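Local coordinates for protein carbohydrate binding family 6 (Clostridium thermocellum, PDB 5A8C) that probably cleaves terminal alpha-L-arabinofuranosyl residues from arabinose-containing polysaccharides, as a calcium-containing five-bladed beta-propeller hydrolase of glycoside hydrolase family 43, at residues H268-E273 and Y279-N284; A213-Y218 and Y222-A227; R48-C53 and T83-V88; Y226-D229 and A234-I237. One frame throughout, in Å; residues are numbered along the deposited sequence.

Contact 1. Residues H268-E273 and Y279-N284. With CA (calcium ion), chain B.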
loop_
_atom_site.group_PDB
_atom_site.type_symbol
_atom_site.label_atom_id
_atom_site.label_comp_id
_atom_site.label_asym_id
_atom_site.label_seq_id
_atom_site.Cartn_x
_atom_site.Cartn_y
_atom_site.Cartn_z
ATOM N N HIS A 268 4.787 4.828 -4.343
ATOM C CA HIS A 268 3.853 4.166 -3.432
ATOM C C HIS A 268 4.618 3.163 -2.596
ATOM O O HIS A 268 5.449 2.432 -3.102
ATOM C CB HIS A 268 2.784 3.445 -4.240
ATOM C CG HIS A 268 1.533 3.072 -3.457
ATOM N ND1 HIS A 268 0.305 3.581 -3.801
ATOM C CD2 HIS A 268 1.312 2.244 -2.399
ATOM C CE1 HIS A 268 -0.591 3.063 -2.951
ATOM N NE2 HIS A 268 -0.017 2.284 -2.082
ATOM N N HIS A 269 4.354 3.138 -1.312
ATOM C CA HIS A 269 5.188 2.403 -0.364
ATOM C C HIS A 269 4.413 1.633 0.696
ATOM O O HIS A 269 3.198 1.850 0.937
ATOM C CB HIS A 269 5.999 3.526 0.409
ATOM C CG HIS A 269 5.122 4.278 1.348
ATOM N ND1 HIS A 269 3.969 4.915 0.931
ATOM C CD2 HIS A 269 5.107 4.266 2.714
ATOM C CE1 HIS A 269 3.310 5.289 2.025
ATOM N NE2 HIS A 269 3.999 4.964 3.121
ATOM N N ALA A 270 5.186 0.849 1.443
ATOM C CA ALA A 270 4.746 0.294 2.734
ATOM C C ALA A 270 5.991 0.275 3.627
ATOM O O ALA A 270 7.110 0.149 3.168
ATOM C CB ALA A 270 4.112 -1.059 2.638
ATOM N N ILE A 271 5.756 0.321 4.940
ATOM C CA ILE A 271 6.809 0.235 5.973
ATOM C C ILE A 271 6.580 -1.008 6.817
ATOM O O ILE A 271 5.454 -1.204 7.285
ATOM C CB ILE A 271 6.773 1.517 6.852
ATOM C CG1 ILE A 271 7.070 2.745 6.008
ATOM C CG2 ILE A 271 7.723 1.377 8.012
ATOM C CD1 ILE A 271 6.818 4.080 6.637
ATOM N N VAL A 272 7.623 -1.805 6.994
ATOM C CA VAL A 272 7.439 -3.070 7.662
ATOM C C VAL A 272 8.704 -3.415 8.454
ATOM O O VAL A 272 9.820 -3.165 8.008
ATOM C CB VAL A 272 7.090 -4.212 6.623
ATOM C CG1 VAL A 272 8.243 -4.470 5.644
ATOM C CG2 VAL A 272 6.668 -5.498 7.287
ATOM N N GLU A 273 8.506 -4.053 9.601
ATOM C CA GLU A 273 9.615 -4.567 10.424
ATOM C C GLU A 273 9.761 -6.059 10.141
ATOM O O GLU A 273 8.774 -6.808 10.092
ATOM C CB GLU A 273 9.324 -4.346 11.893
ATOM C CG GLU A 273 10.532 -4.627 12.768
ATOM C CD GLU A 273 10.288 -4.486 14.244
ATOM O OE1 GLU A 273 9.129 -4.359 14.685
ATOM O OE2 GLU A 273 11.315 -4.533 14.973
ATOM N N TYR A 279 12.118 -1.810 6.941
ATOM C CA TYR A 279 12.235 -1.666 5.507
ATOM C C TYR A 279 11.098 -0.834 4.948
ATOM O O TYR A 279 9.970 -0.868 5.450
ATOM C CB TYR A 279 12.191 -3.048 4.819
ATOM C CG TYR A 279 13.310 -3.944 5.288
ATOM C CD1 TYR A 279 14.556 -3.907 4.690
ATOM C CD2 TYR A 279 13.152 -4.756 6.393
ATOM C CE1 TYR A 279 15.616 -4.644 5.207
ATOM C CE2 TYR A 279 14.190 -5.493 6.898
ATOM C CZ TYR A 279 15.428 -5.444 6.315
ATOM O OH TYR A 279 16.473 -6.157 6.816
ATOM N N VAL A 280 11.408 -0.099 3.895
ATOM C CA VAL A 280 10.378 0.480 3.008
ATOM C C VAL A 280 10.364 -0.340 1.728
ATOM O O VAL A 280 11.409 -0.531 1.078
ATOM C CB VAL A 280 10.628 1.959 2.724
ATOM C CG1 VAL A 280 9.578 2.542 1.835
ATOM C CG2 VAL A 280 10.626 2.764 4.005
ATOM N N VAL A 281 9.187 -0.856 1.378
ATOM C CA VAL A 281 8.941 -1.451 0.081
ATOM C C VAL A 281 8.261 -0.388 -0.767
ATOM O O VAL A 281 7.429 0.372 -0.276
ATOM C CB VAL A 281 8.131 -2.748 0.190
ATOM C CG1 VAL A 281 8.960 -3.876 0.812
ATOM C CG2 VAL A 281 6.809 -2.634 0.831
ATOM N N TYR A 282 8.611 -0.331 -2.049
ATOM C CA TYR A 282 8.120 0.738 -2.926
ATOM C C TYR A 282 8.185 0.266 -4.332
ATOM O O TYR A 282 8.384 -0.959 -4.594
ATOM C CB TYR A 282 8.875 2.050 -2.651
ATOM C CG TYR A 282 10.363 1.987 -2.884
ATOM C CD1 TYR A 282 11.225 1.500 -1.906
ATOM C CD2 TYR A 282 10.910 2.459 -4.062
ATOM C CE1 TYR A 282 12.606 1.467 -2.104
ATOM C CE2 TYR A 282 12.281 2.435 -4.248
ATOM C CZ TYR A 282 13.115 1.986 -3.261
ATOM O OH TYR A 282 14.477 2.016 -3.491
ATOM N N HIS A 283 8.050 1.138 -5.310
ATOM C CA HIS A 283 8.222 0.750 -6.713
ATOM C C HIS A 283 9.016 1.768 -7.480
ATOM O O HIS A 283 9.120 2.959 -7.144
ATOM C CB HIS A 283 6.857 0.444 -7.426
ATOM C CG HIS A 283 5.944 1.612 -7.595
ATOM N ND1 HIS A 283 4.656 1.585 -7.137
ATOM C CD2 HIS A 283 6.150 2.792 -8.254
ATOM C CE1 HIS A 283 4.125 2.728 -7.467
ATOM N NE2 HIS A 283 4.979 3.492 -8.130
ATOM N N ASN A 284 9.601 1.296 -8.599
ATOM C CA ASN A 284 10.151 2.185 -9.600
ATOM C C ASN A 284 9.893 1.572 -10.959
ATOM O O ASN A 284 8.990 0.743 -11.111
ATOM C CB ASN A 284 11.619 2.571 -9.324
ATOM C CG ASN A 284 12.629 1.483 -9.561
ATOM O OD1 ASN A 284 12.268 0.353 -9.880
ATOM N ND2 ASN A 284 13.887 1.830 -9.391
HETATM CA CA CA B . -0.847 1.187 0.002
HETATM O O HOH W 1 7.454 4.046 -5.248
HETATM O O HOH W 2 0.623 2.902 1.015
HETATM O O HOH W 3 -3.190 0.803 -0.670
HETATM O O HOH W 4 -0.726 -0.705 -1.521
HETATM O O HOH W 5 -2.294 2.990 0.786
HETATM O O HOH W 6 -1.622 0.138 1.985
#
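With chi1 at 66°, His-283 holds its CG between its backbone N and carbonyl carbon, and this swings the imidazole back across the hairpin until CE1 lies 3.6 Å from CB of His-268. The ring of His-268 leaves in another direction, its CG anti to the backbone N (chi1 -163°), and so carries NE2 to the calcium ion, 2.5 Å away. Five waters and one further atom complete the metal shell. One of those waters also donates to O of His-269, tying the backbone beside the ligand to the ion, while ND1 of His-268 bonds a Tris molecule, probably from the crystallisation liquor. The two strands, 270-274 and 277-284, form an antiparallel hairpin in the five-bladed propeller, with strand 300-306 beyond the second. Ala-270 and Val-281 exchange two backbone bonds, both of 2.9 Å between N of one and O of the other, and Val-272 pairs likewise with Tyr-279. On the face with these pairs, CB of Ala-270 meets CG2 of Val-281 at 3.6 Å. On the other face Ile-271 and Val-280 run side by side, CG1 to CG2 at 4.1 Å. At the His-268 end of the hairpin, beyond the last paired residues, a water accepts from N of His-268 and N of His-283; the former N lies over one face of the His-283 imidazole, whose ND1 and NE2 bond Asp-39 N and Asn-266 O.

Contact 2. Residues A213-Y218 and Y222-A227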
loop_
_atom_site.group_PDB
_atom_site.type_symbol
_atom_site.label_atom_id
_atom_site.label_comp_id
_atom_site.label_asym_id
_atom_site.label_seq_id
_atom_site.Cartn_x
_atom_site.Cartn_y
_atom_site.Cartn_z
ATOM N N ALA A 213 -2.230 6.292 1.499
ATOM C CA ALA A 213 -2.292 6.382 2.962
ATOM C C ALA A 213 -1.777 5.081 3.620
ATOM O O ALA A 213 -2.157 3.975 3.243
ATOM C CB ALA A 213 -3.720 6.638 3.419
ATOM N N TYR A 214 -1.038 5.259 4.712
ATOM C CA TYR A 214 -0.422 4.115 5.385
ATOM C C TYR A 214 -0.242 4.454 6.848
ATOM O O TYR A 214 0.131 5.581 7.194
ATOM C CB TYR A 214 0.934 3.767 4.731
ATOM C CG TYR A 214 1.481 2.430 5.110
ATOM C CD1 TYR A 214 1.128 1.308 4.408
ATOM C CD2 TYR A 214 2.294 2.300 6.214
ATOM C CE1 TYR A 214 1.660 0.054 4.768
ATOM C CE2 TYR A 214 2.813 1.056 6.592
ATOM C CZ TYR A 214 2.440 -0.041 5.869
ATOM O OH TYR A 214 2.974 -1.282 6.218
ATOM N N MET A 215 -0.503 3.491 7.725
ATOM C CA MET A 215 -0.311 3.651 9.156
ATOM C C MET A 215 0.546 2.540 9.720
ATOM O O MET A 215 0.298 1.363 9.428
ATOM C CB MET A 215 -1.678 3.658 9.842
ATOM C CG MET A 215 -1.662 3.724 11.372
ATOM S SD MET A 215 -0.722 5.076 12.084
ATOM C CE MET A 215 -1.522 6.496 11.305
ATOM N N HIS A 216 1.472 2.909 10.594
ATOM C CA HIS A 216 2.180 1.928 11.443
ATOM C C HIS A 216 2.475 2.582 12.757
ATOM O O HIS A 216 2.463 3.820 12.883
ATOM C CB HIS A 216 3.416 1.328 10.778
ATOM C CG HIS A 216 4.626 2.187 10.841
ATOM N ND1 HIS A 216 4.896 3.228 9.974
ATOM C CD2 HIS A 216 5.675 2.096 11.715
ATOM C CE1 HIS A 216 6.069 3.736 10.337
ATOM N NE2 HIS A 216 6.542 3.084 11.385
ATOM N N LYS A 217 2.753 1.772 13.768
ATOM C CA LYS A 217 3.028 2.249 15.108
ATOM C C LYS A 217 4.384 1.762 15.536
ATOM O O LYS A 217 4.773 0.631 15.246
ATOM C CB LYS A 217 1.927 1.783 16.097
ATOM C CG LYS A 217 1.940 2.430 17.471
ATOM C CD LYS A 217 0.789 1.934 18.311
ATOM C CE LYS A 217 0.651 2.694 19.612
ATOM N NZ LYS A 217 -0.514 2.208 20.410
ATOM N N TYR A 218 5.135 2.603 16.239
ATOM C CA TYR A 218 6.438 2.210 16.748
ATOM C C TYR A 218 6.761 3.033 17.978
ATOM O O TYR A 218 6.653 4.267 17.953
ATOM C CB TYR A 218 7.541 2.433 15.696
ATOM C CG TYR A 218 8.908 2.249 16.207
ATOM C CD1 TYR A 218 9.364 0.977 16.591
ATOM C CD2 TYR A 218 9.786 3.317 16.292
ATOM C CE1 TYR A 218 10.640 0.789 17.074
ATOM C CE2 TYR A 218 11.112 3.128 16.740
ATOM C CZ TYR A 218 11.484 1.858 17.110
ATOM O OH TYR A 218 12.798 1.661 17.571
ATOM N N TYR A 222 2.296 6.938 16.438
ATOM C CA TYR A 222 1.603 6.588 15.211
ATOM C C TYR A 222 2.214 7.383 14.076
ATOM O O TYR A 222 2.460 8.588 14.202
ATOM C CB TYR A 222 0.111 6.940 15.338
ATOM C CG TYR A 222 -0.589 6.143 16.399
ATOM C CD1 TYR A 222 -0.637 6.617 17.741
ATOM C CD2 TYR A 222 -1.234 4.948 16.109
ATOM C CE1 TYR A 222 -1.286 5.906 18.695
ATOM C CE2 TYR A 222 -1.924 4.254 17.119
ATOM C CZ TYR A 222 -1.976 4.752 18.408
ATOM O OH TYR A 222 -2.646 4.105 19.401
ATOM N N TYR A 223 2.477 6.695 12.946
ATOM C CA TYR A 223 3.110 7.281 11.782
ATOM C C TYR A 223 2.142 7.191 10.622
ATOM O O TYR A 223 1.846 6.092 10.140
ATOM C CB TYR A 223 4.388 6.492 11.425
ATOM C CG TYR A 223 5.486 6.597 12.468
ATOM C CD1 TYR A 223 5.426 5.826 13.625
ATOM C CD2 TYR A 223 6.572 7.415 12.280
ATOM C CE1 TYR A 223 6.419 5.923 14.604
ATOM C CE2 TYR A 223 7.600 7.512 13.240
ATOM C CZ TYR A 223 7.491 6.786 14.378
ATOM O OH TYR A 223 8.469 6.832 15.373
ATOM N N PHE A 224 1.612 8.343 10.175
ATOM C CA PHE A 224 0.774 8.399 8.996
ATOM C C PHE A 224 1.678 8.803 7.833
ATOM O O PHE A 224 2.204 9.908 7.802
ATOM C CB PHE A 224 -0.360 9.418 9.149
ATOM C CG PHE A 224 -1.214 9.473 7.917
ATOM C CD1 PHE A 224 -2.277 8.573 7.782
ATOM C CD2 PHE A 224 -0.972 10.350 6.896
ATOM C CE1 PHE A 224 -3.051 8.603 6.636
ATOM C CE2 PHE A 224 -1.746 10.336 5.742
ATOM C CZ PHE A 224 -2.787 9.453 5.632
ATOM N N SER A 225 1.897 7.861 6.920
ATOM C CA SER A 225 2.746 8.110 5.744
ATOM C C SER A 225 1.899 8.040 4.478
ATOM O O SER A 225 0.806 7.440 4.482
ATOM C CB SER A 225 3.950 7.189 5.728
ATOM O OG SER A 225 3.579 5.826 5.717
ATOM N N TYR A 226 2.370 8.663 3.418
ATOM C CA TYR A 226 1.532 8.862 2.255
ATOM C C TYR A 226 2.362 9.333 1.085
ATOM O O TYR A 226 3.510 9.810 1.272
ATOM C CB TYR A 226 0.429 9.874 2.539
ATOM C CG TYR A 226 0.912 11.257 2.913
ATOM C CD1 TYR A 226 1.335 11.552 4.203
ATOM C CD2 TYR A 226 0.959 12.270 1.977
ATOM C CE1 TYR A 226 1.763 12.821 4.541
ATOM C CE2 TYR A 226 1.380 13.557 2.299
ATOM C CZ TYR A 226 1.779 13.838 3.598
ATOM O OH TYR A 226 2.143 15.119 3.993
ATOM N N ALA A 227 1.809 9.253 -0.111
ATOM C CA ALA A 227 2.393 9.867 -1.284
ATOM C C ALA A 227 1.833 11.279 -1.450
ATOM O O ALA A 227 0.607 11.481 -1.432
ATOM C CB ALA A 227 2.137 9.037 -2.526
HETATM O O HOH W 7 3.442 4.866 8.196
HETATM O O HOH W 8 8.612 6.396 18.107
#
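His-216 and Tyr-223 lay their rings nearly parallel, planes 12° apart, but barely overlapping: Tyr-223 CD1 sits over the rim of one imidazole face, and His-216 CE1 comes to 3.4 Å from Tyr-223 CB. The histidine reaches this place with its CG between backbone N and carbonyl carbon (chi1 81°), while its NE2 bonds the hydroxyl of Tyr-308. A water in the imidazole plane links His-216 ND1, Tyr-223 O and Ser-225 OG, which also bonds His-269 NE2. Further out, Tyr-223 CE1 packs on CB of Tyr-218, and a second water bridges Tyr-218 O and Tyr-223 OH, the hydroxyl also bonding Gly-312 O. The strands, 212-218 and 221-228, are the first two of a four-stranded antiparallel blade of the propeller. Their backbone bonds join His-216 to Tyr-223 and Tyr-214 to Ser-225, the one from Tyr-214 N to Ser-225 O being weak. On the opposite face Lys-217 is fully extended and runs alongside Tyr-222, with CE over the ring, 4.0 Å from its centroid, in a CH-pi contact. Its NZ bonds Tyr-222 OH at 3.0 Å and makes salt bridges to Asp-169 and to Asp-168, whose carboxylate also bonds Tyr-222 OH. In Met-215 the bend at chi2 brings SD to the edge of the Tyr-222 ring, a Met-aromatic contact, and a further bend at chi3 turns CE to Phe-224 CB at 3.8 Å.

Contact 3. Residues R48-C53 and T83-V88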
loop_
_atom_site.group_PDB
_atom_site.type_symbol
_atom_site.label_atom_id
_atom_site.label_comp_id
_atom_site.label_asym_id
_atom_site.label_seq_id
_atom_site.Cartn_x
_atom_site.Cartn_y
_atom_site.Cartn_z
ATOM N N ARG A 48 8.744 -15.559 7.157
ATOM C CA ARG A 48 8.904 -15.030 5.814
ATOM C C ARG A 48 8.302 -13.640 5.733
ATOM O O ARG A 48 7.303 -13.310 6.383
ATOM C CB ARG A 48 8.187 -15.924 4.800
ATOM C CG ARG A 48 8.774 -17.331 4.715
ATOM C CD ARG A 48 8.146 -18.152 3.605
ATOM N NE ARG A 48 8.564 -17.711 2.297
ATOM C CZ ARG A 48 9.710 -18.072 1.722
ATOM N NH1 ARG A 48 10.597 -18.858 2.307
ATOM N NH2 ARG A 48 9.966 -17.569 0.532
ATOM N N LEU A 49 8.880 -12.838 4.846
ATOM C CA LEU A 49 8.349 -11.531 4.456
ATOM C C LEU A 49 7.616 -11.703 3.133
ATOM O O LEU A 49 8.235 -12.108 2.132
ATOM C CB LEU A 49 9.488 -10.541 4.320
ATOM C CG LEU A 49 9.088 -9.118 3.892
ATOM C CD1 LEU A 49 8.169 -8.457 4.870
ATOM C CD2 LEU A 49 10.321 -8.271 3.654
ATOM N N TYR A 50 6.309 -11.451 3.148
ATOM C CA TYR A 50 5.448 -11.531 1.974
ATOM C C TYR A 50 5.171 -10.114 1.517
ATOM O O TYR A 50 4.786 -9.253 2.296
ATOM C CB TYR A 50 4.115 -12.229 2.302
ATOM C CG TYR A 50 4.228 -13.685 2.636
ATOM C CD1 TYR A 50 4.537 -14.101 3.910
ATOM C CD2 TYR A 50 4.004 -14.633 1.669
ATOM C CE1 TYR A 50 4.669 -15.455 4.198
ATOM C CE2 TYR A 50 4.146 -16.003 1.919
ATOM C CZ TYR A 50 4.481 -16.398 3.204
ATOM O OH TYR A 50 4.607 -17.750 3.505
ATOM N N ILE A 51 5.286 -9.911 0.190
ATOM C CA ILE A 51 4.959 -8.612 -0.446
ATOM C C ILE A 51 3.853 -8.852 -1.463
ATOM O O ILE A 51 3.949 -9.763 -2.296
ATOM C CB ILE A 51 6.195 -7.988 -1.133
ATOM C CG1 ILE A 51 7.357 -7.813 -0.158
ATOM C CG2 ILE A 51 5.789 -6.630 -1.696
ATOM C CD1 ILE A 51 8.629 -7.295 -0.822
ATOM N N TYR A 52 2.792 -8.040 -1.340
ATOM C CA TYR A 52 1.650 -8.090 -2.234
ATOM C C TYR A 52 1.658 -6.812 -3.045
ATOM O O TYR A 52 1.805 -5.719 -2.462
ATOM C CB TYR A 52 0.333 -8.165 -1.395
ATOM C CG TYR A 52 0.266 -9.385 -0.542
ATOM C CD1 TYR A 52 0.972 -9.457 0.665
ATOM C CD2 TYR A 52 -0.441 -10.507 -0.912
ATOM C CE1 TYR A 52 0.935 -10.572 1.449
ATOM C CE2 TYR A 52 -0.491 -11.644 -0.133
ATOM C CZ TYR A 52 0.225 -11.685 1.049
ATOM O OH TYR A 52 0.221 -12.779 1.871
ATOM N N CYS A 53 1.394 -6.909 -4.339
ATOM C CA CYS A 53 1.534 -5.771 -5.227
ATOM C C CYS A 53 0.355 -5.709 -6.198
ATOM O O CYS A 53 -0.167 -6.735 -6.632
ATOM C CB CYS A 53 2.789 -5.858 -6.093
ATOM S SG CYS A 53 4.321 -5.895 -5.152
ATOM N N THR A 83 10.615 -15.911 -3.814
ATOM C CA THR A 83 9.729 -16.875 -4.433
ATOM C C THR A 83 8.527 -16.184 -5.013
ATOM O O THR A 83 7.908 -15.332 -4.371
ATOM C CB THR A 83 9.272 -17.905 -3.391
ATOM O OG1 THR A 83 10.438 -18.535 -2.840
ATOM C CG2 THR A 83 8.347 -18.918 -3.966
ATOM N N ASP A 84 8.185 -16.524 -6.244
ATOM C CA ASP A 84 7.013 -16.010 -6.936
ATOM C C ASP A 84 5.837 -16.860 -6.612
ATOM O O ASP A 84 5.786 -18.029 -6.982
ATOM C CB ASP A 84 7.327 -16.033 -8.425
ATOM C CG ASP A 84 6.242 -15.456 -9.305
ATOM O OD1 ASP A 84 5.223 -14.949 -8.795
ATOM O OD2 ASP A 84 6.447 -15.473 -10.555
ATOM N N HIS A 85 4.815 -16.280 -5.949
ATOM C CA HIS A 85 3.583 -16.990 -5.643
ATOM C C HIS A 85 2.470 -16.729 -6.638
ATOM O O HIS A 85 1.316 -17.151 -6.419
ATOM C CB HIS A 85 3.128 -16.681 -4.232
ATOM C CG HIS A 85 4.151 -16.995 -3.190
ATOM N ND1 HIS A 85 4.569 -18.275 -2.912
ATOM C CD2 HIS A 85 4.882 -16.198 -2.393
ATOM C CE1 HIS A 85 5.452 -18.221 -1.929
ATOM N NE2 HIS A 85 5.690 -16.978 -1.600
ATOM N N GLY A 86 2.763 -16.009 -7.741
ATOM C CA GLY A 86 1.766 -15.735 -8.741
ATOM C C GLY A 86 0.780 -14.668 -8.306
ATOM O O GLY A 86 1.053 -13.868 -7.379
ATOM N N GLU A 87 -0.346 -14.625 -8.976
ATOM C CA GLU A 87 -1.408 -13.720 -8.651
ATOM C C GLU A 87 -2.370 -14.439 -7.738
ATOM O O GLU A 87 -2.971 -15.417 -8.103
ATOM C CB GLU A 87 -2.052 -13.102 -9.892
ATOM C CG GLU A 87 -1.255 -11.921 -10.482
ATOM C CD GLU A 87 0.060 -12.359 -11.067
ATOM O OE1 GLU A 87 0.023 -13.102 -12.075
ATOM O OE2 GLU A 87 1.113 -11.963 -10.568
ATOM N N VAL A 88 -2.529 -13.910 -6.521
ATOM C CA VAL A 88 -3.245 -14.546 -5.427
ATOM C C VAL A 88 -4.674 -14.059 -5.251
ATOM O O VAL A 88 -5.414 -14.661 -4.496
ATOM C CB VAL A 88 -2.450 -14.390 -4.100
ATOM C CG1 VAL A 88 -1.085 -15.035 -4.220
ATOM C CG2 VAL A 88 -2.348 -12.909 -3.678
HETATM O O HOH W 9 12.221 -17.619 -1.236
#
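Arg-48 reaches toward Thr-83 across one blade of the five-bladed propeller, from strand 48-56 to the outermost strand 83-90, with strand 70-76 between the two. The strands are therefore not paired: their axes stay 8.8 Å apart and only side chains meet. From CB, which points toward strand 83-90, the arginine chain continues through CG, anti to the carbonyl carbon, and CD without touching that strand. It then bends about CG-CD (chi3 72°), and the arginine side chain crosses that of Thr-83 at about a right angle. NH2 lies 3.5 Å from OG1 of Thr-83 and is joined to it by a water in the guanidinium plane, 2.9 Å from NH2. Ser-75 of the intervening strand also takes a hydrogen bond from NH2, and Ser-75 OG is bonded to NE2 of His-85 as well, so one hydroxyl stands between the arginine and the histidine. NH1 makes a long, weak ion pair with Asp-77. The rings of Tyr-50 and His-85 are about 30° from parallel but well displaced, with Tyr-50 CE2 4.0 Å from His-85 NE2. Asp-84 shapes the outer strand through an Asx turn, its OD1 accepting from N of Gly-86, while OD2 forms a salt bridge with Arg-35. At the far end CG2 of Val-88 meets the edge of the Tyr-52 ring, 4.1 Å from CD2.

Contact 4. Residues Y226-D229 and A234-I237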
loop_
_atom_site.group_PDB
_atom_site.type_symbol
_atom_site.label_atom_id
_atom_site.label_comp_id
_atom_site.label_asym_id
_atom_site.label_seq_id
_atom_site.Cartn_x
_atom_site.Cartn_y
_atom_site.Cartn_z
ATOM N N TYR A 226 2.370 8.663 3.418
ATOM C CA TYR A 226 1.532 8.862 2.255
ATOM C C TYR A 226 2.362 9.333 1.085
ATOM O O TYR A 226 3.510 9.810 1.272
ATOM C CB TYR A 226 0.429 9.874 2.539
ATOM C CG TYR A 226 0.912 11.257 2.913
ATOM C CD1 TYR A 226 1.335 11.552 4.203
ATOM C CD2 TYR A 226 0.959 12.270 1.977
ATOM C CE1 TYR A 226 1.763 12.821 4.541
ATOM C CE2 TYR A 226 1.380 13.557 2.299
ATOM C CZ TYR A 226 1.779 13.838 3.598
ATOM O OH TYR A 226 2.143 15.119 3.993
ATOM N N ALA A 227 1.809 9.253 -0.111
ATOM C CA ALA A 227 2.393 9.867 -1.284
ATOM C C ALA A 227 1.833 11.279 -1.450
ATOM O O ALA A 227 0.607 11.481 -1.432
ATOM C CB ALA A 227 2.137 9.037 -2.526
ATOM N N SER A 228 2.741 12.229 -1.622
ATOM C CA SER A 228 2.339 13.649 -1.819
ATOM C C SER A 228 2.018 13.902 -3.270
ATOM O O SER A 228 2.275 13.104 -4.174
ATOM C CB SER A 228 3.380 14.582 -1.265
ATOM O OG SER A 228 4.579 14.455 -1.967
ATOM N N ASP A 229 1.404 15.090 -3.486
ATOM C CA ASP A 229 0.982 15.480 -4.813
ATOM C C ASP A 229 2.184 15.997 -5.652
ATOM O O ASP A 229 3.323 15.875 -5.260
ATOM C CB ASP A 229 -0.186 16.420 -4.686
ATOM C CG ASP A 229 0.147 17.770 -4.065
ATOM O OD1 ASP A 229 1.318 18.204 -4.128
ATOM O OD2 ASP A 229 -0.814 18.383 -3.505
ATOM N N ALA A 234 7.888 16.385 -7.954
ATOM C CA ALA A 234 7.311 15.058 -8.100
ATOM C C ALA A 234 6.906 14.464 -6.752
ATOM O O ALA A 234 7.440 14.820 -5.698
ATOM C CB ALA A 234 8.291 14.174 -8.821
ATOM N N SER A 235 5.978 13.516 -6.779
ATOM C CA SER A 235 5.460 12.889 -5.583
ATOM C C SER A 235 6.570 12.242 -4.740
ATOM O O SER A 235 7.411 11.499 -5.265
ATOM C CB SER A 235 4.461 11.824 -5.995
ATOM O OG SER A 235 3.913 11.123 -4.891
ATOM N N LYS A 236 6.526 12.494 -3.444
ATOM C CA LYS A 236 7.427 11.896 -2.457
ATOM C C LYS A 236 6.614 11.136 -1.438
ATOM O O LYS A 236 5.427 11.472 -1.216
ATOM C CB LYS A 236 8.330 12.924 -1.821
ATOM C CG LYS A 236 9.261 13.630 -2.788
ATOM C CD LYS A 236 10.243 14.571 -2.173
ATOM C CE LYS A 236 11.158 15.227 -3.196
ATOM N NZ LYS A 236 12.124 16.174 -2.580
ATOM N N ILE A 237 7.223 10.215 -0.735
ATOM C CA ILE A 237 6.604 9.573 0.419
ATOM C C ILE A 237 6.942 10.436 1.631
ATOM O O ILE A 237 8.123 10.607 1.963
ATOM C CB ILE A 237 7.067 8.131 0.619
ATOM C CG1 ILE A 237 6.916 7.289 -0.630
ATOM C CG2 ILE A 237 6.332 7.529 1.820
ATOM C CD1 ILE A 237 5.518 7.268 -1.262
#
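Ser-228 and Lys-236 hold each other by two bonds. The backbone N of Ser-228 gives its hydrogen to O of Lys-236 at 2.8 Å, a nearly straight bond (167° at the hydrogen). In return, N of Lys-236 donates to OG of Ser-228 at 3.1 Å, a side-chain oxygen taking the place of a backbone carbonyl. The same OG is also bonded to OE2 of Glu-238. The carbonyl of Ser-228 is used too: Ser-235, with OG anti to its backbone N (chi1 179°), donates to it at 2.7 Å from slightly outside the carbonyl plane. Ser-235 O, for its part, accepts from the side-chain amides of Gln-258 and Asn-267. The backbone of Tyr-226 is hydrogen-bonded with that of Glu-238; its O receives in addition a CA-H...O contact from Ile-237, CA to O 3.2 Å, and the tyrosine hydroxyl bonds O of Pro-207. Among these polar groups the apolar contact is small, CB of Ala-227 against CD1 of Ile-237 at 4.0 Å. Ala-227 and Ile-237 are an antiparallel non-hydrogen-bonded pair at the open end of the loop, beyond which serine side chains join the bonding; the loop connects the second and third strands of a four-stranded propeller blade.

How the contacts relate
Along the chain, contact 3 comes first, then contact 2, contact 4 and contact 1. Contacts 2 and 4 share Tyr-226 and Ala-227 on strand 221-228, and so belong to one four-stranded blade; their centres are about 13 Å apart. Contact 1 lies in the next sheet along the chain and touches all the others: Tyr-214 OH probably bonds Ile-271 O, His-269 packs on Ile-237 of contact 4, and Val-281 packs on Ile-51 of contact 3. Contact 3, in the first sheet, lies about 22 Å from contact 2, centre to centre, across the chain's middle. Contact 1, whose His-268 binds the calcium, thus packs against both the first sheet and that of contacts 2 and 4, consistent with neighbouring propeller blades.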